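Local atomic coordinates of alpha,alpha-trehalose-phosphate synthase (UDP-forming) (Burkholderia xenovorans, PDB entry 5HXA), a protein that belongs to glycosyltransferase family 20 and has the GT-B architecture, with two Rossmann-like domains facing each other across a cleft. Residues T367-G372 against V410-L415; V117-A122 against A146-E151; K252-L257 against M355-Q360. One frame throughout, in Å; residues are numbered along the deposited sequence.

Interaction 1: residues T367-G372 against V410-L415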
loop_
_atom_site.group_PDB
_atom_site.type_symbol
_atom_site.label_atom_id
_atom_site.label_comp_id
_atom_site.label_asym_id
_atom_site.label_seq_id
_atom_site.Cartn_x
_atom_site.Cartn_y
_atom_site.Cartn_z
ATOM N N THR A 367 2.454 -15.360 -10.936
ATOM C CA THR A 367 1.480 -14.655 -10.104
ATOM C C THR A 367 2.159 -13.715 -9.114
ATOM O O THR A 367 1.949 -13.815 -7.897
ATOM C CB THR A 367 0.572 -15.653 -9.381
ATOM O OG1 THR A 367 1.355 -16.533 -8.567
ATOM C CG2 THR A 367 -0.186 -16.491 -10.388
ATOM N N PRO A 368 2.946 -12.748 -9.606
ATOM C CA PRO A 368 3.547 -11.771 -8.694
ATOM C C PRO A 368 2.489 -10.931 -7.990
ATOM O O PRO A 368 1.401 -10.684 -8.515
ATOM C CB PRO A 368 4.416 -10.908 -9.619
ATOM C CG PRO A 368 3.737 -10.999 -10.958
ATOM C CD PRO A 368 3.222 -12.413 -11.025
ATOM N N LEU A 369 2.836 -10.471 -6.784
ATOM C CA LEU A 369 1.959 -9.563 -6.052
ATOM C C LEU A 369 1.912 -8.188 -6.695
ATOM O O LEU A 369 0.888 -7.503 -6.615
ATOM C CB LEU A 369 2.423 -9.441 -4.592
ATOM C CG LEU A 369 2.608 -10.805 -3.913
ATOM C CD1 LEU A 369 3.070 -10.667 -2.454
ATOM C CD2 LEU A 369 1.312 -11.586 -3.988
ATOM N N ARG A 370 3.016 -7.749 -7.297
ATOM C CA ARG A 370 3.082 -6.454 -7.959
ATOM C C ARG A 370 4.216 -6.550 -8.974
ATOM O O ARG A 370 5.321 -6.951 -8.611
ATOM C CB ARG A 370 3.324 -5.337 -6.922
ATOM C CG ARG A 370 2.918 -3.946 -7.311
ATOM C CD ARG A 370 1.441 -3.850 -7.660
ATOM N NE ARG A 370 0.541 -3.774 -6.507
ATOM C CZ ARG A 370 -0.643 -3.164 -6.547
ATOM N NH1 ARG A 370 -1.031 -2.574 -7.668
ATOM N NH2 ARG A 370 -1.430 -3.127 -5.474
ATOM N N ASP A 371 3.932 -6.246 -10.242
ATOM C CA ASP A 371 4.951 -6.285 -11.292
ATOM C C ASP A 371 4.604 -5.245 -12.350
ATOM O O ASP A 371 3.460 -5.193 -12.808
ATOM C CB ASP A 371 5.033 -7.685 -11.917
ATOM C CG ASP A 371 6.391 -7.974 -12.550
ATOM O OD1 ASP A 371 6.970 -7.078 -13.209
ATOM O OD2 ASP A 371 6.866 -9.119 -12.401
ATOM N N GLY A 372 5.579 -4.411 -12.724
ATOM C CA GLY A 372 5.307 -3.367 -13.708
ATOM C C GLY A 372 4.816 -3.934 -15.030
ATOM O O GLY A 372 3.912 -3.381 -15.665
ATOM N N VAL A 410 -5.803 -14.484 -11.923
ATOM C CA VAL A 410 -6.122 -14.737 -10.524
ATOM C C VAL A 410 -5.640 -13.590 -9.642
ATOM O O VAL A 410 -4.736 -12.825 -9.992
ATOM C CB VAL A 410 -5.515 -16.072 -10.017
ATOM C CG1 VAL A 410 -6.107 -17.265 -10.788
ATOM C CG2 VAL A 410 -3.975 -16.054 -10.115
ATOM N N ASN A 411 -6.281 -13.483 -8.481
ATOM C CA ASN A 411 -5.840 -12.589 -7.420
ATOM C C ASN A 411 -4.872 -13.375 -6.543
ATOM O O ASN A 411 -5.296 -14.334 -5.881
ATOM C CB ASN A 411 -7.035 -12.113 -6.610
ATOM C CG ASN A 411 -6.663 -11.078 -5.561
ATOM O OD1 ASN A 411 -5.515 -11.017 -5.098
ATOM N ND2 ASN A 411 -7.632 -10.275 -5.173
ATOM N N PRO A 412 -3.577 -13.039 -6.516
ATOM C CA PRO A 412 -2.629 -13.868 -5.751
ATOM C C PRO A 412 -2.855 -13.798 -4.250
ATOM O O PRO A 412 -2.297 -14.630 -3.519
ATOM C CB PRO A 412 -1.255 -13.300 -6.151
ATOM C CG PRO A 412 -1.546 -11.847 -6.440
ATOM C CD PRO A 412 -2.927 -11.862 -7.117
ATOM N N PHE A 413 -3.653 -12.845 -3.762
ATOM C CA PHE A 413 -4.016 -12.829 -2.348
ATOM C C PHE A 413 -5.107 -13.842 -2.011
ATOM O O PHE A 413 -5.536 -13.901 -0.857
ATOM C CB PHE A 413 -4.468 -11.421 -1.933
ATOM C CG PHE A 413 -3.376 -10.393 -2.023
ATOM C CD1 PHE A 413 -3.099 -9.756 -3.227
ATOM C CD2 PHE A 413 -2.604 -10.082 -0.915
ATOM C CE1 PHE A 413 -2.072 -8.819 -3.316
ATOM C CE2 PHE A 413 -1.582 -9.145 -0.998
ATOM C CZ PHE A 413 -1.316 -8.516 -2.205
ATOM N N ASP A 414 -5.574 -14.612 -2.992
ATOM C CA ASP A 414 -6.628 -15.612 -2.831
ATOM C C ASP A 414 -5.986 -16.972 -3.112
ATOM O O ASP A 414 -5.949 -17.426 -4.258
ATOM C CB ASP A 414 -7.819 -15.313 -3.786
ATOM C CG ASP A 414 -9.038 -16.171 -3.499
ATOM O OD1 ASP A 414 -8.903 -17.212 -2.829
ATOM O OD2 ASP A 414 -10.139 -15.799 -3.948
ATOM N N LEU A 415 -5.462 -17.618 -2.063
ATOM C CA LEU A 415 -4.774 -18.892 -2.269
ATOM C C LEU A 415 -5.702 -19.938 -2.881
ATOM O O LEU A 415 -5.277 -20.744 -3.722
ATOM C CB LEU A 415 -4.192 -19.397 -0.946
ATOM C CG LEU A 415 -3.088 -18.526 -0.340
ATOM C CD1 LEU A 415 -2.585 -19.143 0.962
ATOM C CD2 LEU A 415 -1.926 -18.324 -1.329
#
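The ring of Pro412 lies against the carbonyls of Thr367 and Pro368 and the CD2 methyl of Leu369. Its CB lies 3.7 Å from Thr367 O, and its CG is 3.8 Å from Pro368 O, so two successive carbonyl oxygens lie against neighbouring carbons of the ring. Leu369 adds a methyl: CD2 reaches both CB and CG of Pro412, at 3.8 Å from CB, the two side chains meeting at a slant. The same CD2 comes obliquely to the Phe413 ring, 4.4 Å from CZ. Beside the proline, Thr367 CG2 touches Val410 CG2 at 3.8 Å. Thr367 holds this methyl beside its backbone N, opposite the carbonyl carbon, while OG1 takes the site between the two (chi1 59°). No hydrogen bond links the segments; they meet by van der Waals packing, partly of apolar side chains and partly of ring carbons against carbonyl oxygens.

Pro412 and Phe413 are presented by a type I turn from Asn411 to Asp414, closed by the bond from Asp414 N to Asn411 O. An Asx turn reinforces it: Asn411 OD1 accepts from Phe413 N at 2.9 Å, with the donor tilted 34° from the carbonyl plane. That oxygen also lies in the plane of the Phe413 ring, at its edge. On the facing loop, Pro368 O is fixed by Ser395 OG.

Both loops leave the C-terminal ends of strands in the six-stranded parallel sheet of the C-terminal Rossmann-like domain, and strand 391-395 runs between strands 363-366 and 408-410. Arg173 and Thr174 of the second subunit pack on Asn411 and Phe413, respectively. Asp414 N-caps helix 415-426, whose Met418 touches both Thr367 and Val410, while Arg282 of helix 279-292 packs on Thr367 and Pro368.

Interaction 2: residues V117-A122 against A146-E151; sequences VNATLA and ARCLRE
Cys148 points its CB at Ala122 and its thiol at the backbone one turn earlier. The two CB atoms, Ala122 CB and Cys148 CB, are 3.6 Å apart, a close fit allowed by the small side chains. SG sits beside the backbone N of its own residue, opposite the carbonyl carbon (chi1 -65°), and this torsion brings it against the backbone of the facing helix: it lies 3.6 Å from Ala119 N and 4.0 Å from Asn118 CB. Ala119 CB flanks the sulfur at 4.1 Å.

The helices 108-126 and 145-151 carrying these residues precede and follow strand 134-138 in the N-terminal Rossmann-like domain. Helix 145-151 belongs to the beta-alpha-beta crossover leading from that strand to its parallel neighbour, 158-161. The segments 117-122 and 146-151 cross at -52°, with axes 8.7 Å apart at closest approach, a separation in keeping with alanine and cysteine at the interface.

Leu149, the next residue, also meets Ala122. Although its CB leaves the helix at the flank of the interface, CD2 bends back to lie 3.7 Å from Ala122 CB and 3.6 Å from Ala122 O, while the side chain also touches Ile158 of strand 158-161. The amide of Asn118 is engaged away from the sulfur, its ND2 bonded to Tyr114 O and His141 O; Phe145 packs against Asn118 and Ala122.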
loop_
_atom_site.group_PDB
_atom_site.type_symbol
_atom_site.label_atom_id
_atom_site.label_comp_id
_atom_site.label_asym_id
_atom_site.label_seq_id
_atom_site.Cartn_x
_atom_site.Cartn_y
_atom_site.Cartn_z
ATOM N N VAL A 117 24.509 11.888 -8.048
ATOM C CA VAL A 117 24.891 11.010 -9.151
ATOM C C VAL A 117 24.136 11.388 -10.421
ATOM O O VAL A 117 24.720 11.450 -11.509
ATOM C CB VAL A 117 24.670 9.537 -8.763
ATOM C CG1 VAL A 117 24.686 8.640 -10.000
ATOM C CG2 VAL A 117 25.735 9.097 -7.769
ATOM N N ASN A 118 22.835 11.661 -10.303
ATOM C CA ASN A 118 22.066 12.110 -11.462
ATOM C C ASN A 118 22.680 13.362 -12.082
ATOM O O ASN A 118 22.803 13.457 -13.309
ATOM C CB ASN A 118 20.612 12.366 -11.060
ATOM C CG ASN A 118 19.720 11.143 -11.254
ATOM O OD1 ASN A 118 19.127 10.973 -12.315
ATOM N ND2 ASN A 118 19.614 10.298 -10.228
ATOM N N ALA A 119 23.093 14.320 -11.247
ATOM C CA ALA A 119 23.704 15.547 -11.754
ATOM C C ALA A 119 25.060 15.281 -12.395
ATOM O O ALA A 119 25.401 15.884 -13.421
ATOM C CB ALA A 119 23.847 16.562 -10.619
ATOM N N THR A 120 25.861 14.402 -11.787
ATOM C CA THR A 120 27.180 14.108 -12.329
ATOM C C THR A 120 27.064 13.441 -13.692
ATOM O O THR A 120 27.741 13.834 -14.649
ATOM C CB THR A 120 27.962 13.225 -11.352
ATOM O OG1 THR A 120 28.342 14.006 -10.214
ATOM C CG2 THR A 120 29.215 12.672 -12.011
ATOM N N LEU A 121 26.197 12.433 -13.798
ATOM C CA LEU A 121 26.002 11.758 -15.075
ATOM C C LEU A 121 25.486 12.726 -16.133
ATOM O O LEU A 121 25.938 12.696 -17.283
ATOM C CB LEU A 121 25.032 10.589 -14.896
ATOM C CG LEU A 121 25.491 9.470 -13.959
ATOM C CD1 LEU A 121 24.344 8.518 -13.654
ATOM C CD2 LEU A 121 26.640 8.724 -14.577
ATOM N N ALA A 122 24.541 13.596 -15.762
ATOM C CA ALA A 122 24.013 14.556 -16.727
ATOM C C ALA A 122 25.106 15.502 -17.219
ATOM O O ALA A 122 25.171 15.824 -18.414
ATOM C CB ALA A 122 22.853 15.335 -16.107
ATOM N N ALA A 146 16.333 14.371 -16.373
ATOM C CA ALA A 146 15.980 15.423 -17.329
ATOM C C ALA A 146 16.077 16.805 -16.691
ATOM O O ALA A 146 16.498 17.765 -17.346
ATOM C CB ALA A 146 14.582 15.199 -17.900
ATOM N N ARG A 147 15.695 16.933 -15.419
ATOM C CA ARG A 147 15.817 18.239 -14.774
ATOM C C ARG A 147 17.281 18.643 -14.638
ATOM O O ARG A 147 17.633 19.814 -14.840
ATOM C CB ARG A 147 15.123 18.242 -13.406
ATOM C CG ARG A 147 15.285 19.589 -12.698
ATOM C CD ARG A 147 14.301 19.805 -11.568
ATOM N NE ARG A 147 14.407 21.154 -11.006
ATOM C CZ ARG A 147 13.651 22.188 -11.374
ATOM N NH1 ARG A 147 12.718 22.037 -12.306
ATOM N NH2 ARG A 147 13.822 23.375 -10.804
ATOM N N CYS A 148 18.155 17.688 -14.306
ATOM C CA CYS A 148 19.587 17.978 -14.312
ATOM C C CYS A 148 20.044 18.458 -15.684
ATOM O O CYS A 148 20.865 19.378 -15.788
ATOM C CB CYS A 148 20.383 16.741 -13.894
ATOM S SG CYS A 148 20.120 16.201 -12.196
ATOM N N LEU A 149 19.532 17.846 -16.751
ATOM C CA LEU A 149 19.947 18.285 -18.083
ATOM C C LEU A 149 19.432 19.689 -18.385
ATOM O O LEU A 149 20.186 20.529 -18.893
ATOM C CB LEU A 149 19.481 17.285 -19.146
ATOM C CG LEU A 149 20.258 15.959 -19.202
ATOM C CD1 LEU A 149 19.583 14.981 -20.157
ATOM C CD2 LEU A 149 21.746 16.176 -19.583
ATOM N N ARG A 150 18.160 19.970 -18.068
ATOM C CA ARG A 150 17.613 21.309 -18.314
ATOM C C ARG A 150 18.410 22.372 -17.572
ATOM O O ARG A 150 18.611 23.482 -18.080
ATOM C CB ARG A 150 16.144 21.395 -17.883
ATOM C CG ARG A 150 15.215 20.367 -18.514
ATOM C CD ARG A 150 15.262 20.411 -20.040
ATOM N NE ARG A 150 14.251 19.506 -20.578
ATOM C CZ ARG A 150 14.209 19.068 -21.833
ATOM N NH1 ARG A 150 15.123 19.455 -22.720
ATOM N NH2 ARG A 150 13.237 18.243 -22.200
ATOM N N GLU A 151 18.849 22.052 -16.356
ATOM C CA GLU A 151 19.652 22.979 -15.573
ATOM C C GLU A 151 20.989 23.269 -16.235
ATOM O O GLU A 151 21.577 24.324 -15.983
ATOM C CB GLU A 151 19.866 22.411 -14.170
ATOM C CG GLU A 151 19.518 23.371 -13.062
ATOM C CD GLU A 151 18.169 23.083 -12.457
ATOM O OE1 GLU A 151 18.026 22.019 -11.819
ATOM O OE2 GLU A 151 17.252 23.914 -12.622
#

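Interaction 3: residues K252-L257 against M355-Q360; sequences KPVRSL and MALFRQ. With EDO (1,2-ethanediol), chain C.
Two neighbouring helices of the C-terminal Rossmann-like domain pack side by side here through Val254, Leu257 and Leu357. Helices 252-260 and 351-359 each lead into a strand of the parallel sheet, 265-270 and 363-366, which are adjacent. Their axes accordingly run in nearly the same direction, 22° apart over these short segments and 9.8 Å from each other at closest approach.

Val254 straddles the join with its two methyls. CG2 faces Ala356 CB and also Leu357 CD2, each at 3.8 Å, whereas CG1, anti to the backbone N (chi1 -175°), presses to 3.5 Å from Gln360 CG. The valine and glutamine side chains cross at about a right angle, the methyl meeting the aliphatic stem of Gln360, which is bent at its second torsion. One turn on, Leu257 CD2 meets Leu357 CD2 at 3.8 Å, and the Leu257 and Gln360 side chains pass each other in opposite directions. Leu357 CD2 thus touches both Val254 and Leu257. Leu257 also touches Leu266 of strand 265-270, continuing the packing down to the sheet.

On the outer side of helix 252-260, Arg255 folds its guanidinium over Lys252 CA, which lies 3.5 Å above the plane, toward its rim. A 1,2-ethanediol, probably from the crystallisation liquor, lies at the edge of this group in its plane: NH1 and NH2 of Arg255 both donate to O2, each at 3.2 Å.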
loop_
_atom_site.group_PDB
_atom_site.type_symbol
_atom_site.label_atom_id
_atom_site.label_comp_id
_atom_site.label_asym_id
_atom_site.label_seq_id
_atom_site.Cartn_x
_atom_site.Cartn_y
_atom_site.Cartn_z
ATOM N N LYS A 252 20.956 -30.705 -23.290
ATOM C CA LYS A 252 21.019 -31.649 -22.174
ATOM C C LYS A 252 20.143 -31.257 -20.986
ATOM O O LYS A 252 19.448 -32.138 -20.453
ATOM C CB LYS A 252 22.480 -31.849 -21.746
ATOM N N PRO A 253 20.132 -30.010 -20.504
ATOM C CA PRO A 253 19.240 -29.700 -19.375
ATOM C C PRO A 253 17.771 -29.928 -19.691
ATOM O O PRO A 253 17.005 -30.288 -18.785
ATOM C CB PRO A 253 19.526 -28.216 -19.087
ATOM C CG PRO A 253 20.872 -27.965 -19.695
ATOM C CD PRO A 253 20.926 -28.834 -20.904
ATOM N N VAL A 254 17.354 -29.732 -20.948
ATOM C CA VAL A 254 15.958 -29.972 -21.308
ATOM C C VAL A 254 15.659 -31.465 -21.290
ATOM O O VAL A 254 14.625 -31.897 -20.761
ATOM C CB VAL A 254 15.629 -29.355 -22.681
ATOM C CG1 VAL A 254 14.145 -29.499 -22.972
ATOM C CG2 VAL A 254 16.032 -27.885 -22.732
ATOM N N ARG A 255 16.554 -32.271 -21.874
ATOM C CA ARG A 255 16.388 -33.720 -21.846
ATOM C C ARG A 255 16.408 -34.246 -20.415
ATOM O O ARG A 255 15.681 -35.191 -20.085
ATOM C CB ARG A 255 17.485 -34.401 -22.672
ATOM C CG ARG A 255 17.538 -33.982 -24.134
ATOM C CD ARG A 255 18.486 -34.878 -24.943
ATOM N NE ARG A 255 19.862 -34.859 -24.446
ATOM C CZ ARG A 255 20.823 -34.070 -24.922
ATOM N NH1 ARG A 255 22.047 -34.127 -24.403
ATOM N NH2 ARG A 255 20.566 -33.224 -25.912
ATOM N N SER A 256 17.251 -33.660 -19.558
ATOM C CA SER A 256 17.259 -34.035 -18.145
ATOM C C SER A 256 15.911 -33.749 -17.500
ATOM O O SER A 256 15.349 -34.607 -16.808
ATOM C CB SER A 256 18.370 -33.291 -17.390
ATOM O OG SER A 256 19.656 -33.704 -17.820
ATOM N N LEU A 257 15.390 -32.532 -17.700
ATOM C CA LEU A 257 14.079 -32.183 -17.164
ATOM C C LEU A 257 13.023 -33.176 -17.630
ATOM O O LEU A 257 12.288 -33.749 -16.815
ATOM C CB LEU A 257 13.701 -30.763 -17.578
ATOM C CG LEU A 257 12.325 -30.248 -17.146
ATOM C CD1 LEU A 257 12.187 -30.243 -15.608
ATOM C CD2 LEU A 257 12.078 -28.858 -17.720
ATOM N N MET A 355 13.684 -20.656 -22.556
ATOM C CA MET A 355 12.489 -20.740 -23.391
ATOM C C MET A 355 12.158 -22.196 -23.700
ATOM O O MET A 355 10.988 -22.602 -23.679
ATOM C CB MET A 355 12.687 -19.937 -24.681
ATOM C CG MET A 355 13.103 -18.478 -24.470
ATOM S SD MET A 355 11.904 -17.569 -23.455
ATOM C CE MET A 355 12.906 -17.054 -22.062
ATOM N N ALA A 356 13.189 -22.997 -23.973
ATOM C CA ALA A 356 13.002 -24.429 -24.189
ATOM C C ALA A 356 12.435 -25.117 -22.953
ATOM O O ALA A 356 11.638 -26.054 -23.073
ATOM C CB ALA A 356 14.333 -25.065 -24.600
ATOM N N LEU A 357 12.834 -24.673 -21.754
ATOM C CA LEU A 357 12.256 -25.236 -20.537
ATOM C C LEU A 357 10.786 -24.854 -20.398
ATOM O O LEU A 357 9.968 -25.691 -20.003
ATOM C CB LEU A 357 13.051 -24.787 -19.301
ATOM C CG LEU A 357 14.545 -25.153 -19.262
ATOM C CD1 LEU A 357 15.191 -24.592 -17.995
ATOM C CD2 LEU A 357 14.758 -26.665 -19.340
ATOM N N PHE A 358 10.432 -23.593 -20.706
ATOM C CA PHE A 358 9.017 -23.204 -20.744
ATOM C C PHE A 358 8.223 -24.117 -21.678
ATOM O O PHE A 358 7.109 -24.549 -21.354
ATOM C CB PHE A 358 8.860 -21.749 -21.223
ATOM C CG PHE A 358 9.298 -20.693 -20.231
ATOM C CD1 PHE A 358 9.248 -20.919 -18.863
ATOM C CD2 PHE A 358 9.735 -19.443 -20.687
ATOM C CE1 PHE A 358 9.637 -19.928 -17.964
ATOM C CE2 PHE A 358 10.142 -18.447 -19.790
ATOM C CZ PHE A 358 10.086 -18.694 -18.424
ATOM N N ARG A 359 8.781 -24.405 -22.854
ATOM C CA ARG A 359 8.096 -25.237 -23.837
ATOM C C ARG A 359 7.812 -26.641 -23.306
ATOM O O ARG A 359 6.867 -27.294 -23.758
ATOM C CB ARG A 359 8.944 -25.306 -25.109
ATOM C CG ARG A 359 8.280 -25.959 -26.325
ATOM C CD ARG A 359 9.149 -25.673 -27.540
ATOM N NE ARG A 359 8.646 -26.191 -28.809
ATOM C CZ ARG A 359 8.001 -25.459 -29.713
ATOM N NH1 ARG A 359 7.737 -24.168 -29.485
ATOM N NH2 ARG A 359 7.606 -26.022 -30.845
ATOM N N GLN A 360 8.622 -27.127 -22.359
ATOM C CA GLN A 360 8.393 -28.435 -21.750
ATOM C C GLN A 360 7.344 -28.410 -20.644
ATOM O O GLN A 360 6.989 -29.477 -20.138
ATOM C CB GLN A 360 9.705 -28.993 -21.169
ATOM C CG GLN A 360 10.688 -29.430 -22.225
ATOM C CD GLN A 360 10.092 -30.476 -23.139
ATOM O OE1 GLN A 360 9.542 -31.479 -22.672
ATOM N NE2 GLN A 360 10.155 -30.231 -24.447
HETATM C C1 EDO C . 23.700 -29.609 -25.199
HETATM O O1 EDO C . 23.926 -29.154 -23.859
HETATM C C2 EDO C . 24.264 -31.010 -25.371
HETATM O O2 EDO C . 23.351 -31.773 -26.163
#

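How the interactions relate
Interaction 2 belongs to the N-terminal domain, whereas interactions 1 and 3 both lie beside the six-stranded sheet of the C-terminal domain. Strand 363-366 relates these two directly: helix 351-359 of interaction 3 leads into it, and the loop 367-372 of interaction 1 leaves it, so they mark opposite ends of one strand. Their centres are 26 Å apart, with about 11 Å between nearest atoms. Interaction 2 lies 36 Å from interaction 1 and 45 Å from interaction 3, centre to centre, and none of the three touches another. In GT-B proteins the active site lies in the interdomain cleft; interaction 1, closest to the chain's centre, is formed by loops at C-terminal strand ends, which generally face it, so it probably lies nearby.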